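SusD homolog (Bacteroides thetaiotaomicron, PDB 3SGH) probably captures glycans at the cell surface as a SusD-like outer-membrane lipoprotein and passes them to a partner transporter. Local coordinates at residues A[257-262]-A[414-419]; A[265-270]-A[280-285]; A[462-465]-A[470-473]. All blocks are in the same frame, centred on the assembly; numbering follows the deposited sequence.

Interactions 1 and 2 form one connected region, with centres about 10 Å apart, and along the chain the second is nested inside the loop closed by the first. Two probable hydrogen bonds tie them together: Tyr270 OH to Ile416 O at 2.7 Å, and Tyr419 OH to Tyr270 O, also 2.7 Å. Apolar packing of Met259 against Arg266 adds to the join. Residues 462-465 and 470-473 of interaction 3 lie on the opposite side of the chain's centre, about 40 Å from interaction 1 and 44 Å from interaction 2 between centres, and touch neither.

Interaction 1: residues A[257-262]-A[414-419]; sequences SYMNGY and KWIACY
Trp415 drives the edge of its indole against the face of Tyr258, and this T-shaped pair is part of a buried contact between two helix ends. In this SusD-like protein, an alpha-alpha superhelix, the C-terminal turn of helix 403-417 packs against the end of the short helix 253-261. The two aromatic planes stand at 78°, with the phenol ring and the six-membered indole ring 4.8 Å apart between centroids. The leading atom is Trp415 CZ3, which lies over the middle of the phenol ring and comes within 3.6 Å of Tyr258 CG; its neighbour CH2 bears on the CD1 side. With CG set anti to the backbone N (chi1 166°), Trp415 sends its benzo edge toward helix 253-261, while its NE1 hydrogen-bonds Ser47 O. The same side chain also touches Cys254 and Leu255, one turn before Tyr258 on helix 253-261.

Ile416 serves the rest of the interface with two separate branches. The side chains of Ile416 and the selenomethionine Met259 slide past each other in opposite directions, with Met259 SE 4.0 Å from Ile416 CG2; a bend at chi3 (76°) keeps the terminal CE alongside the same branch, at a similar distance. The longer branch meets Tyr262 quite differently from the way Trp415 meets Tyr258, since it approaches an edge and no face. Thr412 and Gln413, on the preceding turn of helix 403-417, also touch Tyr262, whose hydroxyl is bonded to Ile393 O. In this edge contact Ile416 CD1 lies near the plane of the Tyr262 ring, 3.9 Å from CE2.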
loop_
_atom_site.group_PDB
_atom_site.type_symbol
_atom_site.label_atom_id
_atom_site.label_comp_id
_atom_site.label_asym_id
_atom_site.label_seq_id
_atom_site.Cartn_x
_atom_site.Cartn_y
_atom_site.Cartn_z
ATOM N N SER A 257 7.858 4.058 16.598
ATOM C CA SER A 257 9.143 4.698 16.972
ATOM C C SER A 257 9.442 5.989 16.200
ATOM O O SER A 257 9.922 6.994 16.778
ATOM C CB SER A 257 10.308 3.710 16.784
ATOM O OG SER A 257 10.168 2.666 17.726
ATOM N N TYR A 258 9.179 6.015 14.902
ATOM C CA TYR A 258 9.346 7.277 14.190
ATOM C C TYR A 258 8.443 8.361 14.829
ATOM O O TYR A 258 8.871 9.485 15.123
ATOM C CB TYR A 258 8.954 7.146 12.731
ATOM C CG TYR A 258 10.071 6.738 11.742
ATOM C CD1 TYR A 258 10.528 5.440 11.632
ATOM C CD2 TYR A 258 10.614 7.692 10.903
ATOM C CE1 TYR A 258 11.503 5.097 10.668
ATOM C CE2 TYR A 258 11.550 7.364 9.970
ATOM C CZ TYR A 258 12.005 6.079 9.864
ATOM O OH TYR A 258 12.913 5.789 8.878
HETATM N N MSE A 259 7.180 8.013 15.041
HETATM C CA MSE A 259 6.204 8.944 15.610
HETATM C C MSE A 259 6.445 9.327 17.083
HETATM O O MSE A 259 6.192 10.473 17.468
HETATM C CB MSE A 259 4.812 8.372 15.385
HETATM C CG MSE A 259 4.449 8.332 13.893
HETATM SE SE MSE A 259 2.708 7.577 13.570
HETATM C CE MSE A 259 1.640 9.130 14.119
ATOM N N ASN A 260 7.003 8.426 17.883
ATOM C CA ASN A 260 7.403 8.755 19.262
ATOM C C ASN A 260 8.544 9.806 19.249
ATOM O O ASN A 260 8.517 10.779 20.006
ATOM C CB ASN A 260 7.840 7.516 20.039
ATOM C CG ASN A 260 6.673 6.717 20.616
ATOM O OD1 ASN A 260 5.586 7.245 20.833
ATOM N ND2 ASN A 260 6.931 5.447 20.935
ATOM N N GLY A 261 9.515 9.612 18.357
ATOM C CA GLY A 261 10.645 10.542 18.227
ATOM C C GLY A 261 10.164 11.927 17.861
ATOM O O GLY A 261 10.698 12.924 18.352
ATOM N N TYR A 262 9.126 11.988 17.007
ATOM C CA TYR A 262 8.521 13.255 16.560
ATOM C C TYR A 262 7.448 13.843 17.478
ATOM O O TYR A 262 6.870 14.897 17.145
ATOM C CB TYR A 262 7.861 13.045 15.197
ATOM C CG TYR A 262 8.780 12.798 14.010
ATOM C CD1 TYR A 262 10.082 13.314 13.975
ATOM C CD2 TYR A 262 8.326 12.109 12.882
ATOM C CE1 TYR A 262 10.890 13.109 12.872
ATOM C CE2 TYR A 262 9.111 11.925 11.778
ATOM C CZ TYR A 262 10.386 12.434 11.764
ATOM O OH TYR A 262 11.137 12.243 10.640
ATOM N N LYS A 414 5.055 11.155 3.983
ATOM C CA LYS A 414 4.058 10.461 3.163
ATOM C C LYS A 414 3.678 9.124 3.798
ATOM O O LYS A 414 2.491 8.719 3.827
ATOM C CB LYS A 414 4.582 10.234 1.759
ATOM C CG LYS A 414 3.649 9.436 0.856
ATOM C CD LYS A 414 4.397 9.108 -0.461
ATOM C CE LYS A 414 3.656 8.215 -1.394
ATOM N NZ LYS A 414 4.516 7.772 -2.521
ATOM N N TRP A 415 4.709 8.411 4.265
ATOM C CA TRP A 415 4.543 7.093 4.862
ATOM C C TRP A 415 3.740 7.166 6.158
ATOM O O TRP A 415 2.827 6.359 6.368
ATOM C CB TRP A 415 5.913 6.482 5.064
ATOM C CG TRP A 415 5.943 5.285 5.942
ATOM C CD1 TRP A 415 5.399 4.057 5.688
ATOM C CD2 TRP A 415 6.638 5.185 7.175
ATOM N NE1 TRP A 415 5.733 3.192 6.708
ATOM C CE2 TRP A 415 6.466 3.881 7.650
ATOM C CE3 TRP A 415 7.378 6.085 7.946
ATOM C CZ2 TRP A 415 7.010 3.463 8.849
ATOM C CZ3 TRP A 415 7.950 5.640 9.105
ATOM C CH2 TRP A 415 7.761 4.363 9.547
ATOM N N ILE A 416 3.978 8.211 6.954
ATOM C CA ILE A 416 3.220 8.398 8.180
ATOM C C ILE A 416 1.772 8.729 7.846
ATOM O O ILE A 416 0.852 8.186 8.444
ATOM C CB ILE A 416 3.808 9.530 9.054
ATOM C CG1 ILE A 416 5.141 9.069 9.579
ATOM C CG2 ILE A 416 2.881 9.862 10.251
ATOM C CD1 ILE A 416 5.983 10.240 10.261
ATOM N N ALA A 417 1.573 9.547 6.813
ATOM C CA ALA A 417 0.237 9.997 6.410
ATOM C C ALA A 417 -0.638 8.856 5.836
ATOM O O ALA A 417 -1.846 8.791 6.129
ATOM C CB ALA A 417 0.311 11.133 5.398
ATOM N N CYS A 418 -0.046 8.001 4.988
ATOM C CA CYS A 418 -0.808 6.961 4.303
ATOM C C CYS A 418 -0.872 5.775 5.231
ATOM O O CYS A 418 -0.065 4.868 5.132
ATOM C CB CYS A 418 -0.146 6.619 2.979
ATOM S SG CYS A 418 -0.187 8.074 1.822
ATOM N N TYR A 419 -1.812 5.821 6.181
ATOM C CA TYR A 419 -1.891 4.842 7.253
ATOM C C TYR A 419 -3.337 4.491 7.553
ATOM O O TYR A 419 -4.202 5.413 7.648
ATOM C CB TYR A 419 -1.226 5.362 8.562
ATOM C CG TYR A 419 -1.593 4.554 9.790
ATOM C CD1 TYR A 419 -0.860 3.413 10.139
ATOM C CD2 TYR A 419 -2.665 4.922 10.610
ATOM C CE1 TYR A 419 -1.200 2.646 11.195
ATOM C CE2 TYR A 419 -3.018 4.140 11.689
ATOM C CZ TYR A 419 -2.272 3.022 11.978
ATOM O OH TYR A 419 -2.604 2.247 13.028
#

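Interaction 2: residues A[265-270]-A[280-285]; sequences PRRPAY and GGYVGV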
loop_
_atom_site.group_PDB
_atom_site.type_symbol
_atom_site.label_atom_id
_atom_site.label_comp_id
_atom_site.label_asym_id
_atom_site.label_seq_id
_atom_site.Cartn_x
_atom_site.Cartn_y
_atom_site.Cartn_z
ATOM N N PRO A 265 1.465 14.195 17.025
ATOM C CA PRO A 265 0.120 14.259 17.587
ATOM C C PRO A 265 -0.884 13.333 16.946
ATOM O O PRO A 265 -1.990 13.188 17.459
ATOM C CB PRO A 265 -0.309 15.714 17.376
ATOM C CG PRO A 265 0.726 16.379 16.627
ATOM C CD PRO A 265 1.888 15.465 16.404
ATOM N N ARG A 266 -0.521 12.716 15.826
ATOM C CA ARG A 266 -1.393 11.691 15.259
ATOM C C ARG A 266 -1.373 10.376 16.016
ATOM O O ARG A 266 -2.208 9.527 15.732
ATOM C CB ARG A 266 -1.035 11.468 13.793
ATOM C CG ARG A 266 -1.450 12.664 12.939
ATOM C CD ARG A 266 -0.816 12.540 11.530
ATOM N NE ARG A 266 0.610 12.774 11.635
ATOM C CZ ARG A 266 1.398 13.052 10.598
ATOM N NH1 ARG A 266 0.912 13.068 9.342
ATOM N NH2 ARG A 266 2.670 13.309 10.822
ATOM N N ARG A 267 -0.427 10.171 16.943
ATOM C CA ARG A 267 -0.351 8.911 17.671
ATOM C C ARG A 267 -1.696 8.415 18.248
ATOM O O ARG A 267 -2.074 7.269 17.973
ATOM C CB ARG A 267 0.752 8.930 18.724
ATOM C CG ARG A 267 2.192 8.858 18.112
ATOM C CD ARG A 267 3.257 9.044 19.194
ATOM N NE ARG A 267 3.134 10.366 19.793
ATOM C CZ ARG A 267 3.800 10.777 20.855
ATOM N NH1 ARG A 267 4.638 9.945 21.482
ATOM N NH2 ARG A 267 3.603 12.000 21.327
ATOM N N PRO A 268 -2.429 9.260 19.012
ATOM C CA PRO A 268 -3.703 8.802 19.568
ATOM C C PRO A 268 -4.789 8.517 18.544
ATOM O O PRO A 268 -5.763 7.795 18.870
ATOM C CB PRO A 268 -4.139 9.940 20.502
ATOM C CG PRO A 268 -3.369 11.127 20.069
ATOM C CD PRO A 268 -2.038 10.555 19.576
ATOM N N ALA A 269 -4.626 9.038 17.315
ATOM C CA ALA A 269 -5.566 8.737 16.227
ATOM C C ALA A 269 -5.205 7.426 15.486
ATOM O O ALA A 269 -6.026 6.856 14.757
ATOM C CB ALA A 269 -5.610 9.879 15.290
ATOM N N TYR A 270 -3.970 6.985 15.663
ATOM C CA TYR A 270 -3.406 5.827 14.943
ATOM C C TYR A 270 -3.342 4.544 15.771
ATOM O O TYR A 270 -3.516 3.462 15.213
ATOM C CB TYR A 270 -1.988 6.157 14.490
ATOM C CG TYR A 270 -1.844 6.981 13.214
ATOM C CD1 TYR A 270 -2.816 7.864 12.791
ATOM C CD2 TYR A 270 -0.665 6.907 12.448
ATOM C CE1 TYR A 270 -2.642 8.600 11.633
ATOM C CE2 TYR A 270 -0.487 7.656 11.318
ATOM C CZ TYR A 270 -1.470 8.501 10.906
ATOM O OH TYR A 270 -1.275 9.213 9.755
ATOM N N GLY A 280 2.131 3.313 30.336
ATOM C CA GLY A 280 1.374 3.874 29.225
ATOM C C GLY A 280 2.305 4.111 28.041
ATOM O O GLY A 280 3.332 3.429 27.913
ATOM N N GLY A 281 1.995 5.114 27.214
ATOM C CA GLY A 281 2.800 5.373 25.999
ATOM C C GLY A 281 2.485 4.363 24.885
ATOM O O GLY A 281 1.758 3.400 25.096
ATOM N N TYR A 282 3.098 4.596 23.732
ATOM C CA TYR A 282 2.898 3.845 22.531
ATOM C C TYR A 282 4.125 3.001 22.321
ATOM O O TYR A 282 5.219 3.511 22.326
ATOM C CB TYR A 282 2.645 4.781 21.323
ATOM C CG TYR A 282 1.444 5.668 21.561
ATOM C CD1 TYR A 282 0.155 5.205 21.322
ATOM C CD2 TYR A 282 1.598 6.950 22.090
ATOM C CE1 TYR A 282 -0.974 5.994 21.588
ATOM C CE2 TYR A 282 0.463 7.766 22.327
ATOM C CZ TYR A 282 -0.800 7.270 22.085
ATOM O OH TYR A 282 -1.878 8.066 22.329
ATOM N N VAL A 283 3.909 1.691 22.210
ATOM C CA VAL A 283 4.975 0.718 21.989
ATOM C C VAL A 283 4.513 -0.291 20.946
ATOM O O VAL A 283 3.531 -1.057 21.148
ATOM C CB VAL A 283 5.404 -0.009 23.284
ATOM C CG1 VAL A 283 6.516 -1.006 22.978
ATOM C CG2 VAL A 283 5.863 0.995 24.426
ATOM N N GLY A 284 5.198 -0.282 19.804
ATOM C CA GLY A 284 4.938 -1.259 18.735
ATOM C C GLY A 284 5.657 -2.579 18.940
ATOM O O GLY A 284 6.489 -2.710 19.852
ATOM N N VAL A 285 5.336 -3.530 18.074
ATOM C CA VAL A 285 5.931 -4.869 18.046
ATOM C C VAL A 285 6.966 -4.960 16.959
ATOM O O VAL A 285 6.707 -4.580 15.819
ATOM C CB VAL A 285 4.839 -5.969 17.865
ATOM C CG1 VAL A 285 5.510 -7.402 17.881
ATOM C CG2 VAL A 285 3.767 -5.814 18.919
#
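Tyr282 lays its ring against Arg267 and Pro268, joining the short helix 267-270 to the irregular loop that follows it in this SusD-like fold. The contact is local, at the protein surface, and made by a single aromatic side chain on the loop side.

The principal interaction is CH-pi. Arg267 CB stands over one face of Tyr282, 4.0 Å from the ring centroid and 17° off the ring normal, somewhat displaced toward the rim. Further along the arginine, CD approaches Tyr282 CD2 at 3.9 Å. The chain then bends at chi3 (-63°), and the guanidinium plane ends up inclined at 46° to the ring, so that the aliphatic part of Arg267, and not a flat guanidinium stack, makes the main contact.

Polar bonds link the two segments indirectly, through Asn260 of helix 253-261. Its OD1 accepts from Arg267 NH1, while its ND2 donates to the backbone oxygen of Tyr282, and one amide thus holds both the arginine head group and the loop backbone.

Van der Waals packing extends the interface at the phenol end. The tyrosine and proline side chains cross at about a right angle, and Tyr282 OH reaches the pyrrolidine of Pro268, 3.4 Å from CA and 3.5 Å from CB.

Interaction 3: residues A[462-465]-A[470-473]; sequences SEYN and NVEA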
loop_
_atom_site.group_PDB
_atom_site.type_symbol
_atom_site.label_atom_id
_atom_site.label_comp_id
_atom_site.label_asym_id
_atom_site.label_seq_id
_atom_site.Cartn_x
_atom_site.Cartn_y
_atom_site.Cartn_z
ATOM N N SER A 462 -0.332 -22.865 -7.750
ATOM C CA SER A 462 -1.449 -23.197 -8.663
ATOM C C SER A 462 -1.091 -22.853 -10.116
ATOM O O SER A 462 -1.523 -23.524 -11.065
ATOM C CB SER A 462 -2.767 -22.543 -8.198
ATOM O OG SER A 462 -2.744 -21.146 -8.482
ATOM N N GLU A 463 -0.273 -21.833 -10.299
ATOM C CA GLU A 463 0.179 -21.468 -11.639
ATOM C C GLU A 463 1.230 -22.452 -12.198
ATOM O O GLU A 463 1.201 -22.806 -13.395
ATOM C CB GLU A 463 0.669 -20.034 -11.659
ATOM C CG GLU A 463 -0.506 -19.048 -11.562
ATOM C CD GLU A 463 -1.237 -18.942 -12.890
ATOM O OE1 GLU A 463 -0.646 -18.375 -13.819
ATOM O OE2 GLU A 463 -2.387 -19.439 -13.015
ATOM N N TYR A 464 2.173 -22.863 -11.357
ATOM C CA TYR A 464 3.106 -23.895 -11.783
ATOM C C TYR A 464 2.387 -25.216 -12.151
ATOM O O TYR A 464 2.822 -25.951 -13.025
ATOM C CB TYR A 464 4.179 -24.147 -10.725
ATOM C CG TYR A 464 5.295 -23.110 -10.702
ATOM C CD1 TYR A 464 6.348 -23.179 -11.619
ATOM C CD2 TYR A 464 5.312 -22.105 -9.756
ATOM C CE1 TYR A 464 7.369 -22.251 -11.601
ATOM C CE2 TYR A 464 6.338 -21.172 -9.699
ATOM C CZ TYR A 464 7.380 -21.257 -10.629
ATOM O OH TYR A 464 8.418 -20.354 -10.607
ATOM N N ASN A 465 1.278 -25.489 -11.474
ATOM C CA ASN A 465 0.567 -26.744 -11.645
ATOM C C ASN A 465 -0.365 -26.716 -12.864
ATOM O O ASN A 465 -0.347 -27.659 -13.627
ATOM C CB ASN A 465 -0.226 -27.059 -10.347
ATOM C CG ASN A 465 0.627 -27.711 -9.283
ATOM O OD1 ASN A 465 1.728 -28.194 -9.557
ATOM N ND2 ASN A 465 0.091 -27.793 -8.077
ATOM N N ASN A 470 3.427 -21.239 -19.250
ATOM C CA ASN A 470 3.443 -19.782 -19.233
ATOM C C ASN A 470 4.148 -19.217 -18.000
ATOM O O ASN A 470 4.878 -18.243 -18.088
ATOM C CB ASN A 470 2.017 -19.220 -19.358
ATOM C CG ASN A 470 1.409 -19.470 -20.737
ATOM O OD1 ASN A 470 2.114 -19.439 -21.722
ATOM N ND2 ASN A 470 0.105 -19.722 -20.805
ATOM N N VAL A 471 3.939 -19.837 -16.843
ATOM C CA VAL A 471 4.632 -19.359 -15.640
ATOM C C VAL A 471 6.151 -19.601 -15.756
ATOM O O VAL A 471 6.937 -18.791 -15.345
ATOM C CB VAL A 471 4.009 -19.871 -14.315
ATOM C CG1 VAL A 471 4.376 -21.262 -14.003
ATOM C CG2 VAL A 471 4.413 -18.883 -13.164
ATOM N N GLU A 472 6.566 -20.708 -16.352
ATOM C CA GLU A 472 8.007 -20.947 -16.554
ATOM C C GLU A 472 8.646 -19.907 -17.483
ATOM O O GLU A 472 9.786 -19.480 -17.268
ATOM C CB GLU A 472 8.243 -22.385 -17.046
ATOM C CG GLU A 472 7.905 -23.392 -15.976
ATOM C CD GLU A 472 8.232 -24.853 -16.308
ATOM O OE1 GLU A 472 8.284 -25.253 -17.491
ATOM O OE2 GLU A 472 8.413 -25.601 -15.328
ATOM N N ALA A 473 7.906 -19.491 -18.510
ATOM C CA ALA A 473 8.323 -18.389 -19.375
ATOM C C ALA A 473 8.408 -17.080 -18.614
ATOM O O ALA A 473 9.339 -16.277 -18.842
ATOM C CB ALA A 473 7.399 -18.265 -20.573
#
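The first torsions of Val471 and Tyr464 direct the two side chains at each other. In Val471 chi1 is 78°, which sets CG1 on the side of CB flanked by both N and C of its own backbone and directs it at helix 461-466. Tyr464 has CG anti to its carbonyl carbon (chi1 -79°); its ring swings across toward helix 468-477 although the CB itself does not face that way. The two side chains cross at about a right angle, and the methyl lies over one face of the ring. Val471 CG1 is 4.0 Å from the centroid of the Tyr464 ring and 25° off its normal, a CH-pi contact shifted toward the CD1 side, where CG1 approaches Tyr464 CD1 to 3.6 Å.

The same methyl also rests against the backbone, with Val471 CG1 3.6 Å from Glu463 O. The other branch, CG2, faces the Glu463 side chain at CB, 4.2 Å away. Beyond this aliphatic contact the glutamate bends at chi2, and its OE1 is bonded to both Tyr137 OH and Asn467 ND2. The far end of Tyr464 is held by a hydrogen bond from its hydroxyl to Asp483 OD2.

The valine methyl over the tyrosine face is one of several apolar contacts here, with Phe459 and Tyr137 also against Val471. The setting is a compact corner between two consecutive short helices, 461-466 and 468-477, of the SusD-like fold.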